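Local coordinates for protein PT26-6P (Thermococcus sp., PDB 2WB7) that is of unknown function but is encoded by a family of extrachromosomal mobile elements of Euryarchaea and has three domains with novel folds, at residues A[239-242]-A[243-247]; A[389-393]-A[394-398]. All coordinates share one frame; numbering follows the deposited sequence.

Interaction 1 (A[239-242]-A[243-247])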
ATOM      1  N   PRO A 239     -11.138 -13.356 -17.459  1.00 32.21           N
ATOM      2  CA  PRO A 239     -12.490 -13.743 -17.820  1.00 32.56           C
ATOM      3  C   PRO A 239     -12.863 -15.142 -17.321  1.00 32.96           C
ATOM      4  O   PRO A 239     -12.006 -15.995 -17.177  1.00 32.98           O
ATOM      5  CB  PRO A 239     -12.451 -13.710 -19.352  1.00 32.75           C
ATOM      6  CG  PRO A 239     -11.449 -12.628 -19.661  1.00 32.66           C
ATOM      7  CD  PRO A 239     -10.388 -12.807 -18.601  1.00 32.39           C
ATOM      8  N   ILE A 240     -14.148 -15.379 -17.076  1.00 33.69           N
ATOM      9  CA  ILE A 240     -14.586 -16.637 -16.466  1.00 34.02           C
ATOM     10  C   ILE A 240     -14.213 -17.894 -17.248  1.00 34.84           C
ATOM     11  O   ILE A 240     -14.202 -18.992 -16.687  1.00 34.71           O
ATOM     12  CB  ILE A 240     -16.115 -16.659 -16.175  1.00 33.53           C
ATOM     13  CG1 ILE A 240     -16.901 -16.585 -17.483  1.00 33.11           C
ATOM     14  CG2 ILE A 240     -16.480 -15.545 -15.221  1.00 32.83           C
ATOM     15  CD1 ILE A 240     -18.398 -16.616 -17.314  1.00 32.67           C
ATOM     16  N   LYS A 241     -13.928 -17.768 -18.540  1.00 35.96           N
ATOM     17  CA  LYS A 241     -13.570 -18.968 -19.294  1.00 36.98           C
ATOM     18  C   LYS A 241     -12.364 -19.677 -18.679  1.00 38.16           C
ATOM     19  O   LYS A 241     -12.190 -20.873 -18.866  1.00 38.18           O
ATOM     20  CB  LYS A 241     -13.325 -18.687 -20.780  1.00 36.37           C
ATOM     21  CG  LYS A 241     -12.044 -17.964 -21.082  1.00 36.01           C
ATOM     22  CD  LYS A 241     -11.334 -18.602 -22.249  1.00 34.39           C
ATOM     23  CE  LYS A 241      -9.869 -18.794 -21.924  1.00 34.35           C
ATOM     24  NZ  LYS A 241      -9.293 -19.925 -22.689  1.00 33.25           N
ATOM     25  N   PHE A 242     -11.557 -18.945 -17.916  1.00 39.98           N
ATOM     26  CA  PHE A 242     -10.299 -19.490 -17.419  1.00 41.97           C
ATOM     27  C   PHE A 242     -10.500 -20.416 -16.239  1.00 43.67           C
ATOM     28  O   PHE A 242      -9.542 -20.908 -15.676  1.00 44.07           O
ATOM     29  CB  PHE A 242      -9.308 -18.377 -17.079  1.00 41.52           C
ATOM     30  CG  PHE A 242      -8.689 -17.737 -18.284  1.00 40.77           C
ATOM     31  CD1 PHE A 242      -9.204 -16.561 -18.802  1.00 39.11           C
ATOM     32  CD2 PHE A 242      -7.598 -18.318 -18.910  1.00 40.79           C
ATOM     33  CE1 PHE A 242      -8.640 -15.964 -19.913  1.00 38.42           C
ATOM     34  CE2 PHE A 242      -7.025 -17.726 -20.042  1.00 40.28           C
ATOM     35  CZ  PHE A 242      -7.548 -16.544 -20.538  1.00 38.84           C
ATOM     36  N   LEU A 243     -11.753 -20.664 -15.887  1.00 46.18           N
ATOM     37  CA  LEU A 243     -12.082 -21.600 -14.824  1.00 48.73           C
ATOM     38  C   LEU A 243     -11.875 -23.046 -15.269  1.00 51.16           C
ATOM     39  O   LEU A 243     -11.493 -23.887 -14.465  1.00 51.83           O
ATOM     40  CB  LEU A 243     -13.529 -21.410 -14.368  1.00 48.35           C
ATOM     41  CG  LEU A 243     -13.807 -20.390 -13.268  1.00 47.45           C
ATOM     42  CD1 LEU A 243     -15.299 -20.344 -12.963  1.00 45.22           C
ATOM     43  CD2 LEU A 243     -12.992 -20.720 -12.017  1.00 45.65           C
ATOM     44  N   GLN A 244     -12.142 -23.344 -16.539  1.00 53.90           N
ATOM     45  CA  GLN A 244     -11.880 -24.683 -17.071  1.00 56.56           C
ATOM     46  C   GLN A 244     -10.513 -24.767 -17.759  1.00 57.74           C
ATOM     47  O   GLN A 244     -10.332 -25.539 -18.703  1.00 58.36           O
ATOM     48  CB  GLN A 244     -12.976 -25.130 -18.053  1.00 56.87           C
ATOM     49  CG  GLN A 244     -14.383 -25.212 -17.465  1.00 59.44           C
ATOM     50  CD  GLN A 244     -15.288 -24.081 -17.942  1.00 62.31           C
ATOM     51  OE1 GLN A 244     -14.975 -23.384 -18.919  1.00 63.60           O
ATOM     52  NE2 GLN A 244     -16.421 -23.896 -17.259  1.00 62.42           N
ATOM     53  N   SER A 245      -9.550 -23.975 -17.304  1.00 59.09           N
ATOM     54  CA  SER A 245      -8.236 -23.987 -17.935  1.00 60.51           C
ATOM     55  C   SER A 245      -7.216 -24.686 -17.061  1.00 61.30           C
ATOM     56  O   SER A 245      -6.705 -24.098 -16.106  1.00 61.25           O
ATOM     57  CB  SER A 245      -7.756 -22.572 -18.252  1.00 60.52           C
ATOM     58  OG  SER A 245      -8.274 -22.130 -19.495  1.00 61.52           O
ATOM     59  N   LEU A 246      -6.938 -25.946 -17.390  1.00 62.36           N
ATOM     60  CA  LEU A 246      -5.894 -26.709 -16.720  1.00 63.05           C
ATOM     61  C   LEU A 246      -4.570 -25.982 -16.854  1.00 63.25           C
ATOM     62  O   LEU A 246      -3.704 -26.090 -15.985  1.00 63.43           O
ATOM     63  CB  LEU A 246      -5.763 -28.105 -17.327  1.00 63.30           C
ATOM     64  CG  LEU A 246      -6.834 -29.143 -16.996  1.00 64.45           C
ATOM     65  CD1 LEU A 246      -6.684 -30.324 -17.962  1.00 66.00           C
ATOM     66  CD2 LEU A 246      -6.775 -29.605 -15.526  1.00 64.04           C
ATOM     67  N   ASP A 247      -4.422 -25.224 -17.938  1.00 63.23           N
ATOM     68  CA  ASP A 247      -3.163 -24.530 -18.187  1.00 63.11           C
ATOM     69  C   ASP A 247      -2.855 -23.565 -17.054  1.00 62.14           C
ATOM     70  O   ASP A 247      -1.691 -23.361 -16.710  1.00 62.00           O
ATOM     71  CB  ASP A 247      -3.222 -23.763 -19.504  1.00 63.71           C
ATOM     72  CG  ASP A 247      -2.008 -24.019 -20.380  1.00 65.98           C
ATOM     73  OD1 ASP A 247      -0.946 -24.395 -19.825  1.00 68.16           O
ATOM     74  OD2 ASP A 247      -2.119 -23.854 -21.625  1.00 68.11           O
TER
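L243 turns its backbone N-H back onto the carbonyl of I240, and this is the firm bond between 239-242 and 243-247: L243 N to I240 O is 3.1 Å, with 160° at the hydrogen. CB of L243 lies 3.4 Å from the same I240 O. Just before it, F242 N bonds to P239 O in the same i to i+3 pattern. After it the pattern stretches: Q244 N to K241 O, 3.4 Å, and S245 N to F242 O, 3.5 Å, are both weak bonds.

Among the side chains, K241 and F242 lie together. K241 CG sits between its own backbone N and carbonyl carbon (chi1 73°), and with further bends at chi2 and chi3 the chain passes over the F242 ring, setting CE above the centre of one face. At the ring's edge, in its plane, lies P239 O. S245 reaches back toward the same pair: its OG comes 3.9 Å from F242 CD2, obliquely to the ring, and 4.0 Å from K241 NZ. The ammonium's strongest partners are elsewhere, in salt bridges to D393 and D7.

Outside the turn, P239 and K241 rest on M486 of helix 471-499, while L243 touches V277 and S280 in another loop. Successive i to i+3 bonds from P239 to L243 make this a short 3-10 helix that unwinds through Q244 and S245. It lies in the long loop between strands 221-222 and 253-261, with one side laid against the helical bundle.

Interaction 2 (A[389-393]-A[394-398])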
ATOM      1  N   THR A 389     -20.479 -17.570 -21.314  1.00 38.16           N
ATOM      2  CA  THR A 389     -19.651 -17.248 -22.455  1.00 38.14           C
ATOM      3  C   THR A 389     -20.246 -17.871 -23.686  1.00 38.53           C
ATOM      4  O   THR A 389     -20.630 -19.028 -23.678  1.00 38.44           O
ATOM      5  CB  THR A 389     -18.243 -17.777 -22.291  1.00 38.04           C
ATOM      6  OG1 THR A 389     -17.752 -17.377 -21.011  1.00 38.67           O
ATOM      7  CG2 THR A 389     -17.334 -17.224 -23.374  1.00 37.06           C
ATOM      8  N   VAL A 390     -20.311 -17.096 -24.755  1.00 39.04           N
ATOM      9  CA  VAL A 390     -20.810 -17.594 -26.013  1.00 39.51           C
ATOM     10  C   VAL A 390     -19.686 -18.235 -26.812  1.00 39.85           C
ATOM     11  O   VAL A 390     -19.881 -19.254 -27.472  1.00 39.89           O
ATOM     12  CB  VAL A 390     -21.485 -16.465 -26.813  1.00 39.61           C
ATOM     13  CG1 VAL A 390     -21.832 -16.930 -28.213  1.00 39.22           C
ATOM     14  CG2 VAL A 390     -22.725 -15.977 -26.070  1.00 39.00           C
HETATM   15  N   MSE A 391     -18.499 -17.660 -26.725  1.00 40.32           N
HETATM   16  CA  MSE A 391     -17.370 -18.180 -27.469  1.00 41.25           C
HETATM   17  C   MSE A 391     -16.484 -19.079 -26.629  1.00 41.63           C
HETATM   18  O   MSE A 391     -15.355 -18.726 -26.282  1.00 41.73           O
HETATM   19  CB  MSE A 391     -16.585 -17.023 -28.029  1.00 41.38           C
HETATM   20  CG  MSE A 391     -17.531 -15.968 -28.502  1.00 44.11           C
HETATM   21 SE   MSE A 391     -16.977 -15.167 -30.135  1.00 50.69          SE
HETATM   22  CE  MSE A 391     -16.584 -16.814 -31.126  1.00 50.20           C
ATOM     23  N   LYS A 392     -17.017 -20.245 -26.299  1.00 42.25           N
ATOM     24  CA  LYS A 392     -16.261 -21.269 -25.620  1.00 43.14           C
ATOM     25  C   LYS A 392     -15.051 -21.670 -26.481  1.00 43.47           C
ATOM     26  O   LYS A 392     -15.114 -21.614 -27.709  1.00 43.27           O
ATOM     27  CB  LYS A 392     -17.181 -22.451 -25.398  1.00 43.29           C
ATOM     28  CG  LYS A 392     -18.411 -22.103 -24.592  1.00 44.21           C
ATOM     29  CD  LYS A 392     -18.118 -22.246 -23.101  1.00 47.26           C
ATOM     30  CE  LYS A 392     -19.336 -21.867 -22.265  1.00 49.85           C
ATOM     31  NZ  LYS A 392     -20.620 -22.237 -22.958  1.00 50.20           N
ATOM     32  N   ASP A 393     -13.948 -22.056 -25.849  1.00 43.85           N
ATOM     33  CA  ASP A 393     -12.781 -22.436 -26.616  1.00 44.69           C
ATOM     34  C   ASP A 393     -13.112 -23.584 -27.576  1.00 45.01           C
ATOM     35  O   ASP A 393     -12.702 -23.561 -28.737  1.00 45.23           O
ATOM     36  CB  ASP A 393     -11.623 -22.829 -25.702  1.00 45.15           C
ATOM     37  CG  ASP A 393     -11.207 -21.706 -24.758  1.00 46.74           C
ATOM     38  OD1 ASP A 393     -11.519 -20.523 -25.032  1.00 47.74           O
ATOM     39  OD2 ASP A 393     -10.556 -22.015 -23.734  1.00 48.00           O
ATOM     40  N   GLN A 394     -13.846 -24.587 -27.098  1.00 44.95           N
ATOM     41  CA  GLN A 394     -14.166 -25.733 -27.938  1.00 45.01           C
ATOM     42  C   GLN A 394     -14.790 -25.284 -29.242  1.00 45.07           C
ATOM     43  O   GLN A 394     -14.385 -25.707 -30.322  1.00 44.93           O
ATOM     44  CB  GLN A 394     -15.114 -26.710 -27.228  1.00 45.36           C
ATOM     45  CG  GLN A 394     -15.199 -28.098 -27.894  1.00 45.57           C
ATOM     46  CD  GLN A 394     -13.822 -28.666 -28.248  1.00 47.01           C
ATOM     47  OE1 GLN A 394     -12.997 -28.938 -27.366  1.00 48.20           O
ATOM     48  NE2 GLN A 394     -13.563 -28.832 -29.543  1.00 46.83           N
ATOM     49  N   ASP A 395     -15.782 -24.409 -29.129  1.00 45.46           N
ATOM     50  CA  ASP A 395     -16.541 -23.927 -30.282  1.00 45.48           C
ATOM     51  C   ASP A 395     -15.659 -23.095 -31.190  1.00 45.16           C
ATOM     52  O   ASP A 395     -15.774 -23.163 -32.420  1.00 45.31           O
ATOM     53  CB  ASP A 395     -17.730 -23.090 -29.831  1.00 45.88           C
ATOM     54  CG  ASP A 395     -18.663 -23.851 -28.892  1.00 47.78           C
ATOM     55  OD1 ASP A 395     -18.264 -24.896 -28.342  1.00 51.02           O
ATOM     56  OD2 ASP A 395     -19.807 -23.401 -28.691  1.00 50.40           O
ATOM     57  N   VAL A 396     -14.766 -22.317 -30.594  1.00 44.65           N
ATOM     58  CA  VAL A 396     -13.802 -21.586 -31.398  1.00 44.94           C
ATOM     59  C   VAL A 396     -12.882 -22.538 -32.147  1.00 45.22           C
ATOM     60  O   VAL A 396     -12.508 -22.288 -33.296  1.00 45.19           O
ATOM     61  CB  VAL A 396     -12.957 -20.622 -30.562  1.00 44.83           C
ATOM     62  CG1 VAL A 396     -11.792 -20.103 -31.391  1.00 44.56           C
ATOM     63  CG2 VAL A 396     -13.816 -19.464 -30.077  1.00 44.80           C
ATOM     64  N   LYS A 397     -12.523 -23.635 -31.489  1.00 45.61           N
ATOM     65  CA  LYS A 397     -11.679 -24.632 -32.109  1.00 45.95           C
ATOM     66  C   LYS A 397     -12.421 -25.335 -33.238  1.00 45.75           C
ATOM     67  O   LYS A 397     -11.848 -25.511 -34.317  1.00 46.02           O
ATOM     68  CB  LYS A 397     -11.165 -25.644 -31.095  1.00 46.40           C
ATOM     69  CG  LYS A 397     -10.090 -26.553 -31.689  1.00 48.96           C
ATOM     70  CD  LYS A 397     -10.004 -27.891 -30.972  1.00 53.28           C
ATOM     71  CE  LYS A 397      -9.631 -29.008 -31.953  1.00 55.34           C
ATOM     72  NZ  LYS A 397     -10.250 -30.313 -31.543  1.00 57.32           N
ATOM     73  N   ASN A 398     -13.681 -25.733 -33.007  1.00 45.05           N
ATOM     74  CA  ASN A 398     -14.492 -26.320 -34.077  1.00 44.60           C
ATOM     75  C   ASN A 398     -14.527 -25.398 -35.285  1.00 44.50           C
ATOM     76  O   ASN A 398     -14.322 -25.826 -36.424  1.00 44.55           O
ATOM     77  CB  ASN A 398     -15.940 -26.568 -33.648  1.00 44.37           C
ATOM     78  CG  ASN A 398     -16.060 -27.369 -32.366  1.00 44.68           C
ATOM     79  OD1 ASN A 398     -15.334 -28.342 -32.122  1.00 42.96           O
ATOM     80  ND2 ASN A 398     -17.018 -26.971 -31.541  1.00 45.69           N
TER
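The carbonyls of K392 and D393 accept the amides four residues on. V396 N bonds to K392 O at 3.0 Å, 163° at the hydrogen, and K397 N bonds to D393 O at 2.8 Å; this is the i to i+4 pairing of an alpha-helix. K392 holds the N-cap position, and N398 N continues the pattern onto Q394 O.

The apolar contact joins the residue before the N-cap to the first turn. M391, a selenomethionine in the crystal, bends at chi2 and chi3 and sets CE 4.0 Å from CG2 of V396, the branch that also lies near K392 O. D395 adds a van der Waals approach, its OD1 4.0 Å from the CB of K392, while the lysine's ammonium leads away and makes a weak bond to T389 O.

Across one turn of the helix, Q394 NE2 donates a side-chain hydrogen bond to N398 OD1 at 3.2 Å. The acceptor lies in the plane of the glutamine amide, but the donor comes from above the plane of the asparagine carbonyl. Outside, E485 takes the N-H groups of both V390 and M391.

D393 splits its carboxylate, OD2 going to K241 and OD1 to K482. Two cations therefore share one acidic group in the first turn, where the helix's amino end would probably stabilise its negative charge as well.

Overall arrangement
The two interactions are separate in sequence yet adjacent in space, their centres about 12 Å apart, toward the helical end of the elongated chain. They meet directly: K241 NZ of interaction 1 bridges to D393 OD2 of interaction 2 at 2.7 Å, and I240 packs on T389. Both are partly buried, with exposed residues such as L243 and Q394 beside buried ones such as F242 and V396. Both also lean on helix 471-499, interaction 1 through M486 and Y490, interaction 2 through K482 and E485. Their backbones differ: 239-247 forms a 3-10 turn within a loop, its later bonds weak, whereas 389-398 starts a regular alpha-helix.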